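Local atomic coordinates of beta-glucuronidase (Dictyoglomus thermophilum, PDB entry 6XXW), a protein that probably hydrolyses beta-D-glucuronides as a family 2 glycoside hydrolase, releasing glucuronic acid from the attached group. Residues A[34-39]-A[183-188]. Residues are numbered along the deposited sequence; the frame is centred on the assembly and turned at random.
Sequences DLSGVW and HRPVVI
The indole of Trp39 meets Val186 obliquely, its CZ2 lying 4.1 Å from Val186 CB and about as far from CG2 of the same valine. At the nitrogen side of that ring, Trp39 NE1 donates to Leu35 O at 2.9 Å, a bent bond (138°) with the oxygen tilted out of the indole plane; Lys78 also donates to this carbonyl. The second flat group, the Asp34 carboxylate, is gripped twice by Ser36. Asp34 OD1 takes Ser36 OG on the syn lone pair at 2.6 Å and Ser36 N, which closes an Asx turn, from above the carboxylate plane. Asp34 CG is anti to the backbone N (chi1 176°), which brings Asp34 OD1 to 3.8 Å from Val187 CG1, while Ser36 OG rests against Pro185 CB. Here strands 32-43 and 185-191 run antiparallel in the sugar-binding domain, a beta-sandwich in family 2 enzymes, with Asp34 and Val187 a non-hydrogen-bonded pair. Leu35 N, at the break in strand 32-43, donates to Val186 O at 2.9 Å; beyond it the chain leaves strand 185-191. Replacing Asp34 with an alanine removes the carboxylate, which would probably leave Ser36 N and OG without their shared acceptor and the turn free to shift. On the buried side, Leu35 CD1 packs on Ile188 CD1 at 3.9 Å, and Phe80 of strand 73-81 touches both side chains.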
# COMPACT_ATOMS: atom_id res chain seq x y z
N ASP A 34 37.19 -15.87 -8.53
CA ASP A 34 35.83 -15.48 -8.87
C ASP A 34 35.87 -14.19 -9.69
O ASP A 34 36.42 -13.18 -9.24
CB ASP A 34 35.02 -15.30 -7.58
CG ASP A 34 33.60 -14.80 -7.83
OD1 ASP A 34 33.08 -14.96 -8.95
OD2 ASP A 34 33.01 -14.25 -6.88
N LEU A 35 35.31 -14.23 -10.90
CA LEU A 35 35.30 -13.06 -11.78
C LEU A 35 34.04 -12.22 -11.63
O LEU A 35 33.87 -11.24 -12.37
CB LEU A 35 35.46 -13.48 -13.24
CG LEU A 35 36.78 -14.16 -13.65
CD1 LEU A 35 36.88 -14.23 -15.17
CD2 LEU A 35 37.97 -13.42 -13.07
N SER A 36 33.16 -12.57 -10.70
CA SER A 36 32.00 -11.75 -10.41
C SER A 36 32.44 -10.36 -9.99
O SER A 36 33.54 -10.16 -9.47
CB SER A 36 31.16 -12.38 -9.30
OG SER A 36 30.91 -13.74 -9.59
N GLY A 37 31.57 -9.38 -10.23
CA GLY A 37 31.87 -8.00 -9.91
C GLY A 37 31.30 -7.10 -10.98
O GLY A 37 30.25 -7.42 -11.54
N VAL A 38 31.99 -6.02 -11.32
CA VAL A 38 31.50 -5.06 -12.31
C VAL A 38 32.16 -5.37 -13.65
O VAL A 38 33.39 -5.34 -13.76
CB VAL A 38 31.79 -3.62 -11.88
CG1 VAL A 38 31.29 -2.64 -12.93
CG2 VAL A 38 31.17 -3.33 -10.53
N TRP A 39 31.35 -5.63 -14.67
CA TRP A 39 31.84 -5.89 -16.02
C TRP A 39 31.44 -4.76 -16.95
O TRP A 39 30.55 -3.96 -16.65
CB TRP A 39 31.28 -7.19 -16.58
CG TRP A 39 31.74 -8.48 -15.94
CD1 TRP A 39 31.78 -8.78 -14.61
CD2 TRP A 39 32.17 -9.65 -16.63
NE1 TRP A 39 32.22 -10.08 -14.43
CE2 TRP A 39 32.47 -10.63 -15.66
CE3 TRP A 39 32.34 -9.96 -17.98
CZ2 TRP A 39 32.92 -11.90 -16.00
CZ3 TRP A 39 32.79 -11.23 -18.32
CH2 TRP A 39 33.09 -12.18 -17.34
N HIS A 183 23.55 -15.07 -14.98
CA HIS A 183 22.77 -15.19 -13.76
C HIS A 183 23.52 -15.87 -12.62
O HIS A 183 23.08 -15.77 -11.47
CB HIS A 183 21.47 -15.95 -14.06
CG HIS A 183 20.51 -15.19 -14.91
ND1 HIS A 183 19.53 -15.80 -15.67
CD2 HIS A 183 20.35 -13.86 -15.11
CE1 HIS A 183 18.82 -14.88 -16.30
NE2 HIS A 183 19.30 -13.69 -15.97
N ARG A 184 24.62 -16.54 -12.90
CA ARG A 184 25.37 -17.23 -11.86
C ARG A 184 26.86 -16.96 -12.08
O ARG A 184 27.26 -16.55 -13.18
CB ARG A 184 25.05 -18.74 -11.86
CG ARG A 184 23.56 -18.99 -11.58
CD ARG A 184 23.16 -20.45 -11.66
NE ARG A 184 21.70 -20.56 -11.71
CZ ARG A 184 21.05 -21.60 -12.22
NH1 ARG A 184 21.73 -22.64 -12.70
NH2 ARG A 184 19.72 -21.62 -12.23
N PRO A 185 27.68 -17.16 -11.05
CA PRO A 185 29.06 -16.64 -11.10
C PRO A 185 29.89 -17.21 -12.24
O PRO A 185 29.76 -18.37 -12.62
CB PRO A 185 29.62 -17.06 -9.73
CG PRO A 185 28.42 -17.03 -8.83
CD PRO A 185 27.31 -17.59 -9.69
N VAL A 186 30.73 -16.34 -12.79
CA VAL A 186 31.79 -16.73 -13.71
C VAL A 186 33.05 -16.91 -12.88
O VAL A 186 33.44 -16.00 -12.14
CB VAL A 186 32.00 -15.66 -14.78
CG1 VAL A 186 33.11 -16.09 -15.74
CG2 VAL A 186 30.69 -15.36 -15.54
N VAL A 187 33.70 -18.07 -12.99
CA VAL A 187 34.91 -18.30 -12.22
C VAL A 187 35.95 -19.00 -13.08
O VAL A 187 35.63 -19.67 -14.07
CB VAL A 187 34.66 -19.12 -10.92
CG1 VAL A 187 33.47 -18.54 -10.12
CG2 VAL A 187 34.41 -20.57 -11.26
N ILE A 188 37.21 -18.83 -12.70
CA ILE A 188 38.33 -19.55 -13.28
C ILE A 188 38.96 -20.39 -12.18
O ILE A 188 39.16 -19.90 -11.07
CB ILE A 188 39.35 -18.60 -13.92
CG1 ILE A 188 38.68 -17.79 -15.02
CG2 ILE A 188 40.50 -19.38 -14.53
CD1 ILE A 188 39.64 -16.94 -15.81